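Long-range contacts in RNA-directed RNA polymerase (Infectious pancreatic necrosis virus, PDB 3ZED), which probably copies the viral RNA genome as an RNA-dependent RNA polymerase, found both free and covalently attached to that RNA: residues 63-68 and 94-99; 140-145 and 550-555. All coordinates share one frame; numbering follows the deposited sequence.

Interaction 1. Residues 63-68 and 94-99; sequences RAIPTM and SVPEGT
Met-68 and Pro-96 form an antiparallel, non-hydrogen-bonded pair in a small three-stranded sheet, at the point where strand 92-98 is broken by an inverse gamma turn centred on Pro-96. Their side chains share a face of the sheet. With CG anti to the carbonyl carbon (chi1 -66°), the Met-68 chain, bent at chi2, runs alongside the proline, SD 3.5 Å from Pro-96 N and CE 3.8 Å from Pro-96 CG. Ile-65 adds its CG2 branch, 3.8 Å from Pro-96 CB. Pro-66 crosses the same ring at an angle, CD toward Pro-96 CB and its own CB 3.6 Å from Gly-98 O. Trp-295 and Leu-266 extend this apolar patch. Nearby, Ser-94 O accepts from the hydroxyl of Tyr-251, a residue predicted to bind GTP.

At the start of the turn, Met-68 CA approaches Val-95 O at 3.4 Å in a CA-H...O contact. Glu-97 N is shared weakly between Val-95 O within the turn and Thr-67 O across the contact, while Gly-98 N makes the firmer bond to Thr-67 O, 2.8 Å long and in the carbonyl plane. Thr-67 OG1 bonds to Thr-100 OG1. Proline suits its place opposite Met-68, where no N-H is needed, and pairing resumes after the turn through Gly-98 N.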
loop_
_atom_site.group_PDB
_atom_site.type_symbol
_atom_site.label_atom_id
_atom_site.label_comp_id
_atom_site.label_asym_id
_atom_site.label_seq_id
_atom_site.Cartn_x
_atom_site.Cartn_y
_atom_site.Cartn_z
ATOM N N ARG B 63 -25.163 -5.078 -12.113
ATOM C CA ARG B 63 -25.770 -5.918 -11.095
ATOM C C ARG B 63 -26.416 -5.018 -10.042
ATOM O O ARG B 63 -25.960 -3.891 -9.824
ATOM C CB ARG B 63 -24.748 -6.878 -10.490
ATOM C CG ARG B 63 -24.137 -7.828 -11.512
ATOM C CD ARG B 63 -22.653 -8.040 -11.272
ATOM N NE ARG B 63 -21.913 -6.779 -11.262
ATOM C CZ ARG B 63 -20.607 -6.670 -11.042
ATOM N NH1 ARG B 63 -19.871 -7.751 -10.811
ATOM N NH2 ARG B 63 -20.029 -5.478 -11.040
ATOM N N ALA B 64 -27.502 -5.496 -9.427
ATOM C CA ALA B 64 -28.276 -4.734 -8.450
ATOM C C ALA B 64 -28.068 -5.247 -7.013
ATOM O O ALA B 64 -27.737 -6.411 -6.806
ATOM C CB ALA B 64 -29.755 -4.781 -8.821
ATOM N N ILE B 65 -28.282 -4.372 -6.031
ATOM C CA ILE B 65 -28.140 -4.695 -4.610
ATOM C C ILE B 65 -29.539 -4.719 -3.998
ATOM O O ILE B 65 -30.293 -3.784 -4.270
ATOM C CB ILE B 65 -27.212 -3.651 -3.912
ATOM C CG1 ILE B 65 -25.775 -3.745 -4.440
ATOM C CG2 ILE B 65 -27.263 -3.759 -2.374
ATOM C CD1 ILE B 65 -24.903 -2.504 -4.216
ATOM N N PRO B 66 -29.916 -5.708 -3.143
ATOM C CA PRO B 66 -31.263 -5.668 -2.535
ATOM C C PRO B 66 -31.452 -4.413 -1.671
ATOM O O PRO B 66 -30.478 -3.887 -1.115
ATOM C CB PRO B 66 -31.323 -6.958 -1.700
ATOM C CG PRO B 66 -30.253 -7.832 -2.256
ATOM C CD PRO B 66 -29.165 -6.892 -2.678
ATOM N N THR B 67 -32.706 -3.921 -1.588
ATOM C CA THR B 67 -33.034 -2.702 -0.846
ATOM C C THR B 67 -32.739 -2.890 0.661
ATOM O O THR B 67 -32.897 -3.995 1.188
ATOM C CB THR B 67 -34.459 -2.243 -1.163
ATOM O OG1 THR B 67 -35.393 -3.296 -0.918
ATOM C CG2 THR B 67 -34.596 -1.801 -2.600
ATOM N N MET B 68 -32.195 -1.830 1.309
ATOM C CA MET B 68 -31.810 -1.851 2.719
ATOM C C MET B 68 -33.004 -2.056 3.626
ATOM O O MET B 68 -34.068 -1.472 3.409
ATOM C CB MET B 68 -31.057 -0.573 3.149
ATOM C CG MET B 68 -29.715 -0.404 2.510
ATOM S SD MET B 68 -28.608 -1.822 2.710
ATOM C CE MET B 68 -27.553 -1.579 1.333
ATOM N N SER B 94 -28.654 -1.433 8.891
ATOM C CA SER B 94 -29.288 -1.449 7.569
ATOM C C SER B 94 -28.604 -2.506 6.699
ATOM O O SER B 94 -27.411 -2.411 6.445
ATOM C CB SER B 94 -29.246 -0.066 6.927
ATOM O OG SER B 94 -27.913 0.413 6.845
ATOM N N VAL B 95 -29.344 -3.551 6.303
ATOM C CA VAL B 95 -28.775 -4.673 5.545
ATOM C C VAL B 95 -29.502 -4.904 4.197
ATOM O O VAL B 95 -30.718 -4.728 4.126
ATOM C CB VAL B 95 -28.731 -5.976 6.390
ATOM C CG1 VAL B 95 -27.770 -5.839 7.569
ATOM C CG2 VAL B 95 -30.115 -6.383 6.873
ATOM N N PRO B 96 -28.765 -5.294 3.120
ATOM C CA PRO B 96 -29.428 -5.527 1.822
ATOM C C PRO B 96 -30.197 -6.850 1.826
ATOM O O PRO B 96 -29.660 -7.885 1.434
ATOM C CB PRO B 96 -28.264 -5.523 0.813
ATOM C CG PRO B 96 -27.001 -5.280 1.609
ATOM C CD PRO B 96 -27.312 -5.551 3.032
ATOM N N GLU B 97 -31.455 -6.808 2.294
ATOM C CA GLU B 97 -32.333 -7.974 2.439
ATOM C C GLU B 97 -33.689 -7.826 1.738
ATOM O O GLU B 97 -34.440 -8.804 1.676
ATOM C CB GLU B 97 -32.594 -8.228 3.932
ATOM C CG GLU B 97 -31.728 -9.304 4.559
ATOM C CD GLU B 97 -31.993 -9.564 6.032
ATOM O OE1 GLU B 97 -33.176 -9.566 6.447
ATOM O OE2 GLU B 97 -31.009 -9.798 6.772
ATOM N N GLY B 98 -33.997 -6.622 1.249
ATOM C CA GLY B 98 -35.267 -6.285 0.604
ATOM C C GLY B 98 -35.669 -7.126 -0.591
ATOM O O GLY B 98 -34.814 -7.733 -1.247
ATOM N N THR B 99 -36.986 -7.147 -0.886
ATOM C CA THR B 99 -37.585 -7.920 -1.985
ATOM C C THR B 99 -37.352 -7.222 -3.326
ATOM O O THR B 99 -37.401 -7.867 -4.375
ATOM C CB THR B 99 -39.075 -8.203 -1.729
ATOM O OG1 THR B 99 -39.743 -7.009 -1.317
ATOM C CG2 THR B 99 -39.285 -9.293 -0.692
#

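Interaction 2. Residues 140-145 and 550-555; sequences FPTGPE and IRPGKA
The ring of Pro-141 lies against one face of the Arg-551 guanidinium, its CG 3.8 Å from Arg-551 CZ and displaced toward the rim of the flat group. The two side chains cross at about a right angle. Arg-551 reaches the ring by running extended from the backbone, CG anti to N (chi1 -165°), and then bending at chi3. The neighbouring CD of the same proline lies 3.5 Å from Ile-550 O and 4.2 Å from Ile-550 CG2.

No direct hydrogen bond joins the segments; water 1 does it instead. It accepts from Thr-142 N at 2.8 Å and donates to Ile-550 O at the same distance, linking the two backbones. The methylene CD of Pro-552 lies 4.2 Å from Thr-142 OG1.

What presents Pro-141 and Thr-142 to the loop is a type I beta turn from Phe-140 to Gly-143, closed by Gly-143 N bonding to Phe-140 O at 3.0 Å. The two residues occupy its central positions, and the turn runs into the start of helix 143-156. The turn belongs to the palm region and the loop to the thumb region, so this is a surface contact between the two, away from the potassium sites and the predicted GTP site. The loop side has its own anchors: Ile-550 N bonds to Asp-538 OD2, and Lys-554 N to Thr-534 OG1. Farther out, helix 625-645 serves both segments, with Pro-625 touching Phe-140 as well as Pro-552, and Leu-626 and Thr-629 packing on Phe-140.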
loop_
_atom_site.group_PDB
_atom_site.type_symbol
_atom_site.label_atom_id
_atom_site.label_comp_id
_atom_site.label_asym_id
_atom_site.label_seq_id
_atom_site.Cartn_x
_atom_site.Cartn_y
_atom_site.Cartn_z
ATOM N N PHE B 140 22.454 33.590 -2.568
ATOM C CA PHE B 140 22.502 32.144 -2.404
ATOM C C PHE B 140 22.775 31.527 -3.781
ATOM O O PHE B 140 21.967 31.757 -4.682
ATOM C CB PHE B 140 21.174 31.604 -1.825
ATOM C CG PHE B 140 20.796 32.040 -0.426
ATOM C CD1 PHE B 140 21.725 31.997 0.612
ATOM C CD2 PHE B 140 19.487 32.405 -0.125
ATOM C CE1 PHE B 140 21.356 32.325 1.917
ATOM C CE2 PHE B 140 19.123 32.745 1.182
ATOM C CZ PHE B 140 20.061 32.692 2.197
ATOM N N PRO B 141 23.880 30.761 -3.984
ATOM C CA PRO B 141 24.156 30.190 -5.336
ATOM C C PRO B 141 23.014 29.329 -5.930
ATOM O O PRO B 141 22.823 29.357 -7.145
ATOM C CB PRO B 141 25.429 29.346 -5.125
ATOM C CG PRO B 141 26.099 29.965 -3.906
ATOM C CD PRO B 141 24.977 30.471 -3.030
ATOM N N THR B 142 22.246 28.606 -5.096
ATOM C CA THR B 142 21.118 27.770 -5.553
ATOM C C THR B 142 19.763 28.508 -5.473
ATOM O O THR B 142 18.746 27.952 -5.913
ATOM C CB THR B 142 21.043 26.455 -4.750
ATOM O OG1 THR B 142 20.905 26.762 -3.362
ATOM C CG2 THR B 142 22.248 25.548 -4.981
ATOM N N GLY B 143 19.763 29.726 -4.905
ATOM C CA GLY B 143 18.576 30.565 -4.777
ATOM C C GLY B 143 17.792 30.754 -6.074
ATOM O O GLY B 143 16.586 30.473 -6.107
ATOM N N PRO B 144 18.434 31.198 -7.192
ATOM C CA PRO B 144 17.656 31.424 -8.435
ATOM C C PRO B 144 16.973 30.156 -8.963
ATOM O O PRO B 144 15.815 30.219 -9.376
ATOM C CB PRO B 144 18.707 31.971 -9.417
ATOM C CG PRO B 144 19.757 32.598 -8.525
ATOM C CD PRO B 144 19.836 31.655 -7.349
ATOM N N GLU B 145 17.666 29.004 -8.898
ATOM C CA GLU B 145 17.114 27.726 -9.332
ATOM C C GLU B 145 15.952 27.295 -8.434
ATOM O O GLU B 145 15.007 26.719 -8.948
ATOM C CB GLU B 145 18.199 26.642 -9.373
ATOM C CG GLU B 145 17.826 25.398 -10.170
ATOM C CD GLU B 145 17.379 25.562 -11.619
ATOM O OE1 GLU B 145 17.860 26.488 -12.318
ATOM O OE2 GLU B 145 16.555 24.729 -12.063
ATOM N N ILE B 550 25.228 28.194 3.143
ATOM C CA ILE B 550 25.198 29.163 2.034
ATOM C C ILE B 550 25.270 28.357 0.736
ATOM O O ILE B 550 24.482 28.580 -0.179
ATOM C CB ILE B 550 26.327 30.220 2.176
ATOM C CG1 ILE B 550 26.091 31.056 3.461
ATOM C CG2 ILE B 550 26.392 31.120 0.918
ATOM C CD1 ILE B 550 27.264 31.630 4.105
ATOM N N ARG B 551 26.152 27.355 0.713
ATOM C CA ARG B 551 26.332 26.444 -0.418
ATOM C C ARG B 551 26.150 24.974 0.059
ATOM O O ARG B 551 27.075 24.392 0.644
ATOM C CB ARG B 551 27.716 26.671 -1.071
ATOM C CG ARG B 551 27.881 26.055 -2.455
ATOM C CD ARG B 551 29.295 26.251 -2.967
ATOM N NE ARG B 551 29.657 27.665 -3.112
ATOM C CZ ARG B 551 29.507 28.370 -4.234
ATOM N NH1 ARG B 551 28.990 27.805 -5.320
ATOM N NH2 ARG B 551 29.871 29.649 -4.273
ATOM N N PRO B 552 24.946 24.390 -0.152
ATOM C CA PRO B 552 24.725 22.975 0.227
ATOM C C PRO B 552 25.704 22.013 -0.455
ATOM O O PRO B 552 26.183 22.267 -1.575
ATOM C CB PRO B 552 23.296 22.679 -0.281
ATOM C CG PRO B 552 22.678 23.988 -0.503
ATOM C CD PRO B 552 23.762 24.957 -0.823
ATOM N N GLY B 553 25.984 20.911 0.227
ATOM C CA GLY B 553 26.840 19.864 -0.303
ATOM C C GLY B 553 26.098 19.028 -1.329
ATOM O O GLY B 553 24.864 19.107 -1.439
ATOM N N LYS B 554 26.860 18.231 -2.099
ATOM C CA LYS B 554 26.322 17.307 -3.096
ATOM C C LYS B 554 25.426 16.241 -2.420
ATOM O O LYS B 554 25.849 15.625 -1.450
ATOM C CB LYS B 554 27.505 16.624 -3.818
ATOM C CG LYS B 554 27.135 15.607 -4.896
ATOM C CD LYS B 554 26.663 16.274 -6.179
ATOM C CE LYS B 554 26.424 15.274 -7.289
ATOM N NZ LYS B 554 25.452 15.816 -8.276
ATOM N N ALA B 555 24.204 16.045 -2.915
ATOM C CA ALA B 555 23.330 14.986 -2.420
ATOM C C ALA B 555 23.567 13.702 -3.194
ATOM O O ALA B 555 23.872 13.754 -4.399
ATOM C CB ALA B 555 21.860 15.390 -2.538
HETATM O O HOH W 1 22.853 28.238 -2.416
#

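In the fold
From the N terminus, after helix 45-54 the chain enters strand 65-72 and returns as strand 92-98, so interaction 1 closes a short excursion of 25 residues within the palm region and builds the edge of a small antiparallel sheet. Interaction 2 opens only afterwards, at the start of helix 143-156, and closes more than 400 residues later in the loop between helix 524-533 and strand 556-560. The two are therefore in series, neither nested nor crossed. They illustrate two scales of closure: one local, between neighbouring strands; the other joining the palm region to the thumb region. Their centres are 62 Å apart, on opposite sides of the chain's centre.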